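Local structure of S-M checkpoint control protein rad4 (Schizosaccharomyces pombe, 4BU0) at residues E121-K126 / W167-I172. The protein is needed for DNA replication and for the checkpoint coupling S phase to mitosis, its first two BRCT domains, present here, binding phosphorylated sites of the Crb2 dimer. Numbering follows the deposited sequence.
Sequences ENYVLK and WLWQSI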
loop_
_atom_site.group_PDB
_atom_site.type_symbol
_atom_site.label_atom_id
_atom_site.label_comp_id
_atom_site.label_asym_id
_atom_site.label_seq_id
_atom_site.Cartn_x
_atom_site.Cartn_y
_atom_site.Cartn_z
ATOM N N GLU A 121 10.250 -2.668 13.595
ATOM C CA GLU A 121 9.221 -3.698 13.624
ATOM C C GLU A 121 7.871 -3.134 14.095
ATOM O O GLU A 121 6.848 -3.382 13.455
ATOM C CB GLU A 121 9.670 -4.859 14.515
ATOM C CG GLU A 121 8.628 -5.944 14.703
ATOM C CD GLU A 121 9.112 -7.130 15.517
ATOM O OE1 GLU A 121 10.336 -7.239 15.763
ATOM O OE2 GLU A 121 8.251 -7.967 15.883
ATOM N N ASN A 122 7.889 -2.330 15.171
ATOM C CA ASN A 122 6.656 -1.732 15.660
ATOM C C ASN A 122 6.010 -0.806 14.617
ATOM O O ASN A 122 4.792 -0.843 14.434
ATOM C CB ASN A 122 6.932 -0.937 16.933
ATOM C CG ASN A 122 5.672 -0.583 17.678
ATOM O OD1 ASN A 122 4.916 -1.454 18.115
ATOM N ND2 ASN A 122 5.409 0.702 17.810
ATOM N N TYR A 123 6.819 0.030 13.936
ATOM C CA TYR A 123 6.235 0.935 12.931
ATOM C C TYR A 123 5.654 0.195 11.734
ATOM O O TYR A 123 4.634 0.629 11.181
ATOM C CB TYR A 123 7.271 1.936 12.426
ATOM C CG TYR A 123 7.391 3.162 13.291
ATOM C CD1 TYR A 123 6.490 4.217 13.171
ATOM C CD2 TYR A 123 8.429 3.293 14.204
ATOM C CE1 TYR A 123 6.599 5.357 13.967
ATOM C CE2 TYR A 123 8.550 4.430 15.004
ATOM C CZ TYR A 123 7.633 5.459 14.882
ATOM O OH TYR A 123 7.768 6.585 15.665
ATOM N N VAL A 124 6.293 -0.917 11.302
ATOM C CA VAL A 124 5.753 -1.702 10.202
ATOM C C VAL A 124 4.371 -2.205 10.568
ATOM O O VAL A 124 3.452 -2.107 9.767
ATOM C CB VAL A 124 6.712 -2.882 9.882
ATOM C CG1 VAL A 124 6.050 -3.921 8.957
ATOM C CG2 VAL A 124 8.012 -2.350 9.270
ATOM N N LEU A 125 4.220 -2.729 11.808
ATOM C CA LEU A 125 2.932 -3.277 12.231
ATOM C C LEU A 125 1.888 -2.171 12.410
ATOM O O LEU A 125 0.745 -2.348 11.980
ATOM C CB LEU A 125 3.120 -4.063 13.536
ATOM C CG LEU A 125 4.014 -5.304 13.436
ATOM C CD1 LEU A 125 4.257 -5.889 14.806
ATOM C CD2 LEU A 125 3.402 -6.361 12.551
ATOM N N LYS A 126 2.305 -1.020 12.986
ATOM C CA LYS A 126 1.397 0.126 13.200
ATOM C C LYS A 126 0.832 0.637 11.870
ATOM O O LYS A 126 -0.310 1.082 11.811
ATOM C CB LYS A 126 2.183 1.247 13.915
ATOM C CG LYS A 126 1.424 2.556 14.149
ATOM C CD LYS A 126 2.352 3.636 14.687
ATOM C CE LYS A 126 1.678 4.981 14.767
ATOM N NZ LYS A 126 2.646 6.053 15.124
ATOM N N TRP A 167 13.523 4.572 3.493
ATOM C CA TRP A 167 12.352 4.175 2.707
ATOM C C TRP A 167 11.107 4.115 3.585
ATOM O O TRP A 167 10.025 4.552 3.192
ATOM C CB TRP A 167 12.589 2.796 2.061
ATOM C CG TRP A 167 11.314 2.177 1.550
ATOM C CD1 TRP A 167 10.681 2.457 0.368
ATOM C CD2 TRP A 167 10.504 1.197 2.219
ATOM N NE1 TRP A 167 9.501 1.747 0.283
ATOM C CE2 TRP A 167 9.364 0.973 1.414
ATOM C CE3 TRP A 167 10.637 0.492 3.433
ATOM C CZ2 TRP A 167 8.345 0.089 1.795
ATOM C CZ3 TRP A 167 9.636 -0.392 3.808
ATOM C CH2 TRP A 167 8.507 -0.587 2.993
ATOM N N LEU A 168 11.269 3.503 4.766
ATOM C CA LEU A 168 10.154 3.374 5.671
ATOM C C LEU A 168 9.687 4.721 6.195
ATOM O O LEU A 168 8.480 4.993 6.199
ATOM C CB LEU A 168 10.582 2.461 6.842
ATOM C CG LEU A 168 9.512 2.253 7.937
ATOM C CD1 LEU A 168 8.279 1.536 7.387
ATOM C CD2 LEU A 168 10.103 1.434 9.099
ATOM N N TRP A 169 10.621 5.551 6.613
ATOM C CA TRP A 169 10.225 6.821 7.163
ATOM C C TRP A 169 9.553 7.707 6.136
ATOM O O TRP A 169 8.575 8.293 6.433
ATOM C CB TRP A 169 11.399 7.526 7.835
ATOM C CG TRP A 169 12.164 6.713 8.856
ATOM C CD1 TRP A 169 13.494 6.694 8.992
ATOM C CD2 TRP A 169 11.644 5.846 9.868
ATOM N NE1 TRP A 169 13.853 5.855 10.004
ATOM C CE2 TRP A 169 12.725 5.327 10.546
ATOM C CE3 TRP A 169 10.378 5.452 10.252
ATOM C CZ2 TRP A 169 12.571 4.436 11.577
ATOM C CZ3 TRP A 169 10.261 4.574 11.276
ATOM C CH2 TRP A 169 11.342 4.080 11.897
ATOM N N GLN A 170 10.125 7.763 4.943
ATOM C CA GLN A 170 9.497 8.618 3.934
ATOM C C GLN A 170 8.160 8.041 3.447
ATOM O O GLN A 170 7.274 8.822 3.097
ATOM C CB GLN A 170 10.453 8.874 2.763
ATOM C CG GLN A 170 11.576 9.819 3.197
ATOM C CD GLN A 170 12.313 10.420 2.007
ATOM O OE1 GLN A 170 11.764 10.564 0.902
ATOM N NE2 GLN A 170 13.582 10.766 2.228
ATOM N N SER A 171 8.014 6.689 3.380
ATOM C CA SER A 171 6.741 6.093 2.955
ATOM C C SER A 171 5.674 6.417 3.978
ATOM O O SER A 171 4.567 6.816 3.610
ATOM C CB SER A 171 6.882 4.574 2.805
ATOM O OG SER A 171 7.705 4.244 1.694
ATOM N N ILE A 172 6.026 6.309 5.272
ATOM C CA ILE A 172 5.034 6.645 6.322
ATOM C C ILE A 172 4.605 8.109 6.207
ATOM O O ILE A 172 3.394 8.387 6.262
ATOM C CB ILE A 172 5.576 6.313 7.713
ATOM C CG1 ILE A 172 5.554 4.793 7.911
ATOM C CG2 ILE A 172 4.752 7.038 8.847
ATOM C CD1 ILE A 172 6.370 4.330 9.131
#
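Leu168 opens the interface between the two helices: its CD1 methyl lies 4.3 Å from CG2 of Val124, so that these two buried residues meet through their methyls, and its CD2 is 4.4 Å from CB of Tyr123. Trp169 follows with a T-shaped stack, the six-membered ring pushing its CZ3–CH2 edge against one face of the Tyr123 ring, with centroids 5.1 Å apart and planes at 81°. CZ3 stands 3.7 Å from Tyr123 CD2, off the ring centre. With CG anti to the carbonyl carbon (chi1 -52°), the far end of the indole comes up to the other helix although its CA–CB bond does not point there. Ile172, a turn on from Leu168, brings its CD1 methyl to 4.0 Å from Tyr123 CD1, approaching the ring obliquely. Losing the ring to an alanine at Tyr123 is likely to leave the Trp169 edge without the aromatic face it abuts and to open a gap beside the Ile172 methyl. The axes of segments 121-126 and 167-172 pass 11.3 Å apart at closest, their directions differing by 32°. The contact joins the first and last helices of the second BRCT domain, 116-126 and 166-174, which in this fold pack side by side on one face of the parallel four-stranded sheet, with helix 150-157 on the other; Leu125 rests on Phe131 of strand 130-131, while Trp167 stacks with His141.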